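Local coordinates for Myo-inositol phosphohydrolase (Mitsuokella multacida, PDB 4WU3), which probably removes phosphate groups from inositol phosphates such as inositol hexakisphosphate, as a protein-tyrosine-phosphatase-like enzyme, and binds inositol-(1,3,4,5)-tetrakisphosphate in this crystal, at residues N58-P61 and R62-M66; D366-V369 and K370-G373; I524-T527 and R528-A532. The protein carries 2 engineered substitutions. All coordinates share one frame; numbering follows the deposited sequence.

All three contacts are local and lie at the surface, between neighbouring parts of one continuous piece of chain. Interaction 1 stands apart, its centre about 54 Å from that of interaction 2 and about 56 Å from that of interaction 3; it leads into strand 65-66 at the rim of one five-stranded mixed sheet. Interactions 2 and 3, centres about 33 Å apart, are both associated with the second such sheet: one in the loop after its edge strand 357-358, the other at the end of helix 517-529, just before strand 535-539. Their chemistry differs accordingly. Interaction 1 rests on leucine, proline and phenylalanine round a turn, interaction 2 on hydrogen bonds, and interaction 3 combines a polar helix flank with a Met-aromatic contact.

Interaction 1 (N58-P61 and R62-M66); sequences NQLP and RNFRM
Leu60 and Phe64 meet because the first side chain leaves with CG beside its backbone N (chi1 -72°) while the second has CG opposite its own N (chi1 177°), turning a ring face to the leucine. A type II beta turn, Pro61 to Phe64, starts just after Leu60 and carries the loop into strand 65-66, an edge strand of a five-stranded sheet. Leu60 CD2 stands almost directly over the ring, 4.3 Å from the Phe64 centroid, a CH-pi contact, and Leu60 CD1 lies 3.8 Å from Phe64 CD2. Pro61 adds its ring alongside the base of the aromatic, with CD 4.3 Å from Phe64 CB. The turn's own bond, Phe64 N to Pro61 O at 3.3 Å, is weak. Pro61 and Phe64 both pack on helix 99-108. Within the turn, Asn63 ND2 donates to Ala244 O, in the loop joining strand 237-241 to helix 247-261, the place of the phosphate-binding P-loop in this family. Arg65 NH1 reaches Gly245 O of that loop and also, lying in the Asn63 carbonyl plane, donates to Asn63 O at 3.0 Å.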
ATOM      1  N   ASN A  58     -28.620   7.039  24.406  1.00 17.84           N
ATOM      2  CA  ASN A  58     -28.472   6.004  25.432  1.00 18.79           C
ATOM      3  C   ASN A  58     -28.544   4.601  24.832  1.00 16.65           C
ATOM      4  O   ASN A  58     -29.612   4.018  24.719  1.00 17.46           O
ATOM      5  CB  ASN A  58     -29.533   6.169  26.515  1.00 21.47           C
ATOM      6  CG  ASN A  58     -29.461   5.085  27.571  1.00 26.95           C
ATOM      7  OD1 ASN A  58     -28.426   4.448  27.759  1.00 30.44           O
ATOM      8  ND2 ASN A  58     -30.566   4.876  28.276  1.00 33.62           N
ATOM      9  N   GLN A  59     -27.395   4.063  24.447  1.00 14.49           N
ATOM     10  CA  GLN A  59     -27.357   2.766  23.785  1.00 13.82           C
ATOM     11  C   GLN A  59     -25.916   2.286  23.685  1.00 13.83           C
ATOM     12  O   GLN A  59     -24.977   3.079  23.804  1.00 14.79           O
ATOM     13  CB  GLN A  59     -27.943   2.878  22.380  1.00 14.31           C
ATOM     14  CG  GLN A  59     -27.077   3.716  21.447  1.00 15.69           C
ATOM     15  CD  GLN A  59     -27.653   3.862  20.053  1.00 16.04           C
ATOM     16  OE1 GLN A  59     -28.685   3.279  19.722  1.00 14.53           O
ATOM     17  NE2 GLN A  59     -26.984   4.661  19.224  1.00 16.47           N
ATOM     18  N   LEU A  60     -25.735   0.989  23.460  1.00 12.13           N
ATOM     19  CA  LEU A  60     -24.432   0.473  23.102  1.00 11.36           C
ATOM     20  C   LEU A  60     -24.093   1.003  21.716  1.00 11.40           C
ATOM     21  O   LEU A  60     -24.974   1.131  20.867  1.00 11.13           O
ATOM     22  CB  LEU A  60     -24.439  -1.051  23.089  1.00 12.04           C
ATOM     23  CG  LEU A  60     -24.506  -1.753  24.436  1.00 12.50           C
ATOM     24  CD1 LEU A  60     -24.497  -3.258  24.229  1.00 13.53           C
ATOM     25  CD2 LEU A  60     -23.347  -1.339  25.334  1.00 11.86           C
ATOM     26  N   PRO A  61     -22.814   1.315  21.476  1.00 11.63           N
ATOM     27  CA  PRO A  61     -22.438   1.849  20.180  1.00 10.77           C
ATOM     28  C   PRO A  61     -22.360   0.794  19.091  1.00 10.99           C
ATOM     29  O   PRO A  61     -22.479  -0.394  19.350  1.00 10.34           O
ATOM     30  CB  PRO A  61     -21.061   2.435  20.432  1.00 11.32           C
ATOM     31  CG  PRO A  61     -20.489   1.594  21.519  1.00 12.40           C
ATOM     32  CD  PRO A  61     -21.659   1.195  22.384  1.00 12.65           C
ATOM     33  N   ARG A  62     -22.148   1.282  17.876  1.00 11.44           N
ATOM     34  CA  ARG A  62     -21.960   0.493  16.676  1.00 10.45           C
ATOM     35  C   ARG A  62     -20.889  -0.582  16.834  1.00 10.02           C
ATOM     36  O   ARG A  62     -19.805  -0.328  17.354  1.00  9.43           O
ATOM     37  CB  ARG A  62     -21.579   1.461  15.549  1.00 12.25           C
ATOM     38  CG  ARG A  62     -21.227   0.836  14.210  1.00 13.66           C
ATOM     39  CD  ARG A  62     -20.798   1.920  13.240  1.00 14.15           C
ATOM     40  NE  ARG A  62     -20.524   1.396  11.904  1.00 15.50           N
ATOM     41  CZ  ARG A  62     -19.796   2.029  10.994  1.00 14.14           C
ATOM     42  NH1 ARG A  62     -19.261   3.210  11.270  1.00 14.43           N
ATOM     43  NH2 ARG A  62     -19.600   1.482   9.809  1.00 15.86           N
ATOM     44  N   ASN A  63     -21.216  -1.788  16.383  1.00  9.94           N
ATOM     45  CA  ASN A  63     -20.277  -2.902  16.358  1.00 10.47           C
ATOM     46  C   ASN A  63     -19.730  -3.279  17.716  1.00 10.36           C
ATOM     47  O   ASN A  63     -18.630  -3.814  17.815  1.00 12.61           O
ATOM     48  CB  ASN A  63     -19.119  -2.596  15.395  1.00 10.57           C
ATOM     49  CG  ASN A  63     -19.551  -2.677  13.951  1.00 11.06           C
ATOM     50  OD1 ASN A  63     -20.374  -3.525  13.595  1.00 10.41           O
ATOM     51  ND2 ASN A  63     -19.027  -1.782  13.114  1.00 10.81           N
ATOM     52  N   PHE A  64     -20.489  -3.015  18.765  1.00 10.06           N
ATOM     53  CA  PHE A  64     -20.061  -3.428  20.088  1.00 10.35           C
ATOM     54  C   PHE A  64     -20.012  -4.956  20.180  1.00 10.98           C
ATOM     55  O   PHE A  64     -20.930  -5.640  19.741  1.00 12.90           O
ATOM     56  CB  PHE A  64     -20.993  -2.900  21.173  1.00  9.81           C
ATOM     57  CG  PHE A  64     -20.608  -3.362  22.544  1.00 10.52           C
ATOM     58  CD1 PHE A  64     -19.687  -2.648  23.297  1.00 10.52           C
ATOM     59  CD2 PHE A  64     -21.117  -4.534  23.057  1.00 10.24           C
ATOM     60  CE1 PHE A  64     -19.302  -3.090  24.541  1.00 10.03           C
ATOM     61  CE2 PHE A  64     -20.734  -4.976  24.304  1.00 10.26           C
ATOM     62  CZ  PHE A  64     -19.823  -4.258  25.044  1.00  9.58           C
ATOM     63  N   ARG A  65     -18.949  -5.494  20.756  1.00 11.05           N
ATOM     64  CA  ARG A  65     -18.938  -6.908  21.105  1.00 11.37           C
ATOM     65  C   ARG A  65     -18.016  -7.150  22.274  1.00 12.14           C
ATOM     66  O   ARG A  65     -17.087  -6.387  22.516  1.00 11.95           O
ATOM     67  CB  ARG A  65     -18.521  -7.790  19.928  1.00 12.30           C
ATOM     68  CG  ARG A  65     -17.059  -7.667  19.499  1.00 12.06           C
ATOM     69  CD  ARG A  65     -16.856  -6.492  18.556  1.00 11.26           C
ATOM     70  NE  ARG A  65     -15.678  -6.654  17.712  1.00 10.49           N
ATOM     71  CZ  ARG A  65     -15.284  -5.763  16.807  1.00 10.14           C
ATOM     72  NH1 ARG A  65     -15.960  -4.643  16.631  1.00 10.91           N
ATOM     73  NH2 ARG A  65     -14.210  -5.983  16.081  1.00 10.09           N
ATOM     74  N   MET A  66     -18.316  -8.201  23.023  1.00 12.53           N
ATOM     75  CA  MET A  66     -17.439  -8.665  24.069  1.00 13.02           C
ATOM     76  C   MET A  66     -16.782  -9.947  23.595  1.00 12.42           C
ATOM     77  O   MET A  66     -17.324 -10.654  22.758  1.00  9.55           O
ATOM     78  CB  MET A  66     -18.226  -8.898  25.350  1.00 16.69           C
ATOM     79  CG  MET A  66     -18.529  -7.596  26.074  1.00 18.83           C
ATOM     80  SD  MET A  66     -19.728  -7.793  27.374  1.00 25.57           S
ATOM     81  CE  MET A  66     -18.959  -9.018  28.428  1.00 26.44           C
TER

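Interaction 2 (D366-V369 and K370-G373); sequences DVNV and KKTG
Asn368, Val369 and Lys370 carry most of this contact, in which Asn368 opens a short 3-10 turn with an Asx turn: its side-chain OD1 accepts from Lys370 N, two residues on, at 3.0 Å. With CG opposite the backbone N, the Asn368 chi1 of -175° sets OD1 within bonding distance of the Lys370 N-H, which approaches from above the amide plane. The same residue is used a second time through its main chain, since Asn368 O accepts from Lys371 N at 2.9 Å. Side chain and backbone of one asparagine thus hold successive N-H groups. Both lysines cross the amide: Lys370 CB touches Asn368 OD1 at 3.4 Å, and a bend at chi3 (-76°) brings Lys370 CE back near the same oxygen, whereas the aliphatic run of Lys371 passes the other end, CD 3.7 Å from Asn368 ND2. Both lysines are exposed; the side chain of Lys371 is about 9 Å from a bound inositol tetrakisphosphate.

The segment sits in the loop between strand 357-358 and helix 385-388, laid against helix 564-573: Asn368 N donates to Tyr572 OH, and Thr372 packs on the same tyrosine. Val369 opens the next turn, which Thr372 closes. Val369 CG1 lies 3.8 Å from Thr372 OG1, and the Val369 carbonyl takes two donors from Thr372, the backbone N at 3.1 Å and the hydroxyl. The amide comes from well above the carbonyl plane, the hydroxyl from much nearer to it. Thr372 is buried, and its OG1, placed between the backbone N and carbonyl carbon (chi1 63°), closes on Val369 O at 2.6 Å.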
ATOM      1  N   ASP A 366      17.380  44.025   5.009  1.00 38.54           N
ATOM      2  CA  ASP A 366      16.864  43.067   4.038  1.00 35.17           C
ATOM      3  C   ASP A 366      15.583  42.383   4.523  1.00 30.89           C
ATOM      4  O   ASP A 366      15.387  41.186   4.295  1.00 34.44           O
ATOM      5  CB  ASP A 366      17.931  42.018   3.722  1.00 38.84           C
ATOM      6  CG  ASP A 366      18.407  41.266   4.967  1.00 43.43           C
ATOM      7  OD1 ASP A 366      19.127  41.849   5.802  1.00 46.41           O
ATOM      8  OD2 ASP A 366      18.066  40.078   5.102  1.00 44.67           O
ATOM      9  N   VAL A 367      14.704  43.154   5.158  1.00 25.18           N
ATOM     10  CA  VAL A 367      13.443  42.636   5.683  1.00 24.62           C
ATOM     11  C   VAL A 367      12.601  41.964   4.600  1.00 24.86           C
ATOM     12  O   VAL A 367      12.386  42.523   3.526  1.00 25.71           O
ATOM     13  CB  VAL A 367      12.602  43.756   6.335  1.00 26.52           C
ATOM     14  CG1 VAL A 367      11.235  43.229   6.760  1.00 29.25           C
ATOM     15  CG2 VAL A 367      13.334  44.352   7.529  1.00 26.84           C
ATOM     16  N   ASN A 368      12.140  40.751   4.888  1.00 26.78           N
ATOM     17  CA  ASN A 368      11.211  40.037   4.014  1.00 23.37           C
ATOM     18  C   ASN A 368       9.949  39.714   4.794  1.00 22.67           C
ATOM     19  O   ASN A 368       9.930  38.774   5.580  1.00 23.40           O
ATOM     20  CB  ASN A 368      11.848  38.748   3.491  1.00 24.38           C
ATOM     21  CG  ASN A 368      10.975  38.031   2.471  1.00 24.24           C
ATOM     22  OD1 ASN A 368       9.793  38.339   2.309  1.00 21.51           O
ATOM     23  ND2 ASN A 368      11.559  37.053   1.785  1.00 23.28           N
ATOM     24  N   VAL A 369       8.904  40.509   4.587  1.00 23.97           N
ATOM     25  CA  VAL A 369       7.674  40.384   5.361  1.00 24.71           C
ATOM     26  C   VAL A 369       7.069  38.996   5.224  1.00 25.21           C
ATOM     27  O   VAL A 369       6.362  38.535   6.120  1.00 22.07           O
ATOM     28  CB  VAL A 369       6.621  41.432   4.943  1.00 25.79           C
ATOM     29  CG1 VAL A 369       5.319  41.224   5.705  1.00 27.07           C
ATOM     30  CG2 VAL A 369       7.153  42.836   5.184  1.00 27.10           C
ATOM     31  N   LYS A 370       7.351  38.322   4.116  1.00 26.38           N
ATOM     32  CA  LYS A 370       6.767  37.003   3.889  1.00 29.41           C
ATOM     33  C   LYS A 370       7.413  35.923   4.752  1.00 23.95           C
ATOM     34  O   LYS A 370       6.861  34.838   4.902  1.00 22.48           O
ATOM     35  CB  LYS A 370       6.821  36.648   2.409  1.00 32.59           C
ATOM     36  CG  LYS A 370       5.793  37.431   1.609  1.00 36.45           C
ATOM     37  CD  LYS A 370       5.814  37.074   0.139  1.00 39.64           C
ATOM     38  CE  LYS A 370       7.000  37.712  -0.556  1.00 44.60           C
ATOM     39  NZ  LYS A 370       6.997  37.398  -2.012  1.00 49.37           N
ATOM     40  N   LYS A 371       8.555  36.244   5.351  1.00 23.09           N
ATOM     41  CA  LYS A 371       9.218  35.337   6.277  1.00 24.51           C
ATOM     42  C   LYS A 371       9.051  35.768   7.728  1.00 22.30           C
ATOM     43  O   LYS A 371       9.755  35.270   8.620  1.00 21.43           O
ATOM     44  CB  LYS A 371      10.699  35.215   5.930  1.00 26.34           C
ATOM     45  CG  LYS A 371      10.927  34.418   4.661  1.00 29.82           C
ATOM     46  CD  LYS A 371      12.385  34.393   4.253  1.00 32.35           C
ATOM     47  CE  LYS A 371      12.564  33.499   3.036  1.00 33.43           C
ATOM     48  NZ  LYS A 371      13.936  33.593   2.479  1.00 31.22           N
ATOM     49  N   THR A 372       8.117  36.689   7.961  1.00 17.16           N
ATOM     50  CA  THR A 372       7.786  37.116   9.317  1.00 15.39           C
ATOM     51  C   THR A 372       6.542  36.338   9.760  1.00 14.83           C
ATOM     52  O   THR A 372       6.486  35.121   9.580  1.00 14.69           O
ATOM     53  CB  THR A 372       7.599  38.654   9.429  1.00 15.78           C
ATOM     54  OG1 THR A 372       6.501  39.092   8.621  1.00 15.21           O
ATOM     55  CG2 THR A 372       8.856  39.383   8.970  1.00 14.22           C
ATOM     56  N   GLY A 373       5.556  37.015  10.337  1.00 14.07           N
ATOM     57  CA  GLY A 373       4.367  36.341  10.849  1.00 15.20           C
ATOM     58  C   GLY A 373       3.538  37.244  11.739  1.00 18.38           C
ATOM     59  O   GLY A 373       3.653  38.471  11.668  1.00 18.55           O
TER

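Interaction 3 (I524-T527 and R528-A532); sequences INFT and RTMPA
An almost perfectly straight bond between side chains three residues apart, Arg528 NE to Asn525 OD1 at 3.2 Å and 176°, runs along the flank of helix 517-529 near its C-terminal end. The two side chains run alongside each other in the same direction, and OD1 sits at the edge of the guanidinium, close to its plane. Ile524 CG2 covers one face of that group near its rim, 4.0 Å from Arg528 NH2, which also donates to Phe618 O. A water bonds Asn525 OD1 and, weakly, Arg528 NH2. Further round the helix, Ile524 O receives both Arg528 N and the Thr527 hydroxyl, OG1 lying 2.6 Å away on a carbonyl lone pair. Met530, the first residue beyond the helix, has its CG turned back over the main chain (chi1 76°) and lies roughly perpendicular to Phe526: SD reaches Phe526 CE2 at 3.7 Å in an oblique Met-aromatic contact, with CB over the ring face. With the guanidinium restrained by its bonds to Asn525 OD1 and Phe618 O, and Met530 and Phe526 packed on Leu536 of strand 535-539, the helix end is held by polar bonds on one flank and apolar contacts on the other.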
ATOM      1  N   ILE A 524      15.784  28.147  32.141  1.00 11.59           N
ATOM      2  CA  ILE A 524      15.262  29.038  33.171  1.00 11.98           C
ATOM      3  C   ILE A 524      16.033  28.837  34.477  1.00 12.33           C
ATOM      4  O   ILE A 524      16.471  29.797  35.124  1.00 12.77           O
ATOM      5  CB  ILE A 524      13.758  28.820  33.369  1.00 12.08           C
ATOM      6  CG1 ILE A 524      13.022  29.263  32.098  1.00 11.94           C
ATOM      7  CG2 ILE A 524      13.247  29.568  34.599  1.00 11.04           C
ATOM      8  CD1 ILE A 524      11.575  28.849  32.046  1.00 11.81           C
ATOM      9  N   ASN A 525      16.235  27.583  34.838  1.00 13.48           N
ATOM     10  CA  ASN A 525      17.062  27.273  35.979  1.00 15.89           C
ATOM     11  C   ASN A 525      18.442  27.910  35.831  1.00 14.27           C
ATOM     12  O   ASN A 525      18.936  28.538  36.758  1.00 14.29           O
ATOM     13  CB  ASN A 525      17.152  25.761  36.170  1.00 18.20           C
ATOM     14  CG  ASN A 525      15.831  25.163  36.607  1.00 22.69           C
ATOM     15  OD1 ASN A 525      14.922  25.875  37.045  1.00 25.22           O
ATOM     16  ND2 ASN A 525      15.716  23.849  36.498  1.00 28.13           N
ATOM     17  N   PHE A 526      19.055  27.783  34.659  1.00 13.70           N
ATOM     18  CA  PHE A 526      20.348  28.421  34.434  1.00 12.19           C
ATOM     19  C   PHE A 526      20.265  29.909  34.736  1.00 12.83           C
ATOM     20  O   PHE A 526      21.142  30.445  35.403  1.00 13.78           O
ATOM     21  CB  PHE A 526      20.841  28.203  33.000  1.00 12.36           C
ATOM     22  CG  PHE A 526      22.110  28.943  32.673  1.00 11.90           C
ATOM     23  CD1 PHE A 526      23.326  28.384  32.923  1.00 11.66           C
ATOM     24  CD2 PHE A 526      22.078  30.190  32.113  1.00 10.98           C
ATOM     25  CE1 PHE A 526      24.496  29.059  32.624  1.00 12.00           C
ATOM     26  CE2 PHE A 526      23.243  30.869  31.817  1.00 10.79           C
ATOM     27  CZ  PHE A 526      24.456  30.302  32.076  1.00 10.23           C
ATOM     28  N   THR A 527      19.218  30.583  34.257  1.00 12.53           N
ATOM     29  CA  THR A 527      19.134  32.031  34.431  1.00 14.33           C
ATOM     30  C   THR A 527      18.968  32.427  35.887  1.00 14.27           C
ATOM     31  O   THR A 527      19.343  33.523  36.270  1.00 15.02           O
ATOM     32  CB  THR A 527      17.970  32.690  33.646  1.00 14.28           C
ATOM     33  OG1 THR A 527      16.714  32.174  34.108  1.00 15.49           O
ATOM     34  CG2 THR A 527      18.116  32.466  32.155  1.00 15.19           C
ATOM     35  N   ARG A 528      18.389  31.556  36.700  1.00 16.15           N
ATOM     36  CA  ARG A 528      18.164  31.893  38.102  1.00 19.02           C
ATOM     37  C   ARG A 528      19.453  32.001  38.916  1.00 17.36           C
ATOM     38  O   ARG A 528      19.506  32.743  39.887  1.00 17.10           O
ATOM     39  CB  ARG A 528      17.323  30.829  38.758  1.00 21.49           C
ATOM     40  CG  ARG A 528      15.959  30.594  38.170  1.00 25.10           C
ATOM     41  CD  ARG A 528      15.474  29.435  38.995  1.00 31.79           C
ATOM     42  NE  ARG A 528      14.336  28.691  38.524  1.00 36.09           N
ATOM     43  CZ  ARG A 528      13.099  29.131  38.628  1.00 38.12           C
ATOM     44  NH1 ARG A 528      12.855  30.337  39.141  1.00 37.20           N
ATOM     45  NH2 ARG A 528      12.126  28.369  38.198  1.00 39.58           N
ATOM     46  N   THR A 529      20.476  31.241  38.537  1.00 17.46           N
ATOM     47  CA  THR A 529      21.704  31.151  39.329  1.00 17.65           C
ATOM     48  C   THR A 529      22.886  31.843  38.655  1.00 19.00           C
ATOM     49  O   THR A 529      23.961  31.939  39.243  1.00 17.39           O
ATOM     50  CB  THR A 529      22.114  29.689  39.540  1.00 19.31           C
ATOM     51  OG1 THR A 529      22.537  29.128  38.301  1.00 22.10           O
ATOM     52  CG2 THR A 529      20.990  28.882  39.962  1.00 24.58           C
ATOM     53  N   MET A 530      22.715  32.298  37.418  1.00 17.58           N
ATOM     54  CA  MET A 530      23.839  32.863  36.699  1.00 18.67           C
ATOM     55  C   MET A 530      24.244  34.183  37.345  1.00 18.23           C
ATOM     56  O   MET A 530      23.421  34.867  37.953  1.00 17.06           O
ATOM     57  CB  MET A 530      23.523  33.048  35.212  1.00 19.35           C
ATOM     58  CG  MET A 530      22.624  34.226  34.879  1.00 18.72           C
ATOM     59  SD  MET A 530      22.134  34.179  33.138  1.00 21.80           S
ATOM     60  CE  MET A 530      21.289  35.739  33.019  1.00 21.42           C
ATOM     61  N   PRO A 531      25.527  34.529  37.235  1.00 18.80           N
ATOM     62  CA  PRO A 531      26.009  35.752  37.863  1.00 21.15           C
ATOM     63  C   PRO A 531      25.354  36.976  37.279  1.00 20.46           C
ATOM     64  O   PRO A 531      24.950  36.960  36.119  1.00 18.57           O
ATOM     65  CB  PRO A 531      27.502  35.781  37.509  1.00 22.24           C
ATOM     66  CG  PRO A 531      27.843  34.402  37.077  1.00 20.53           C
ATOM     67  CD  PRO A 531      26.588  33.809  36.512  1.00 19.31           C
ATOM     68  N   ALA A 532      25.254  38.038  38.069  1.00 21.79           N
ATOM     69  CA  ALA A 532      24.737  39.282  37.537  1.00 23.16           C
ATOM     70  C   ALA A 532      25.678  39.793  36.459  1.00 20.02           C
ATOM     71  O   ALA A 532      26.879  39.504  36.455  1.00 18.39           O
ATOM     72  CB  ALA A 532      24.541  40.322  38.636  1.00 27.18           C
TER
HETATM   73  O   HOH W   1      12.353  26.128  35.650  1.00 34.11           O
HETATM   74  O   HOH W   2      20.542  35.192  38.003  1.00 18.67           O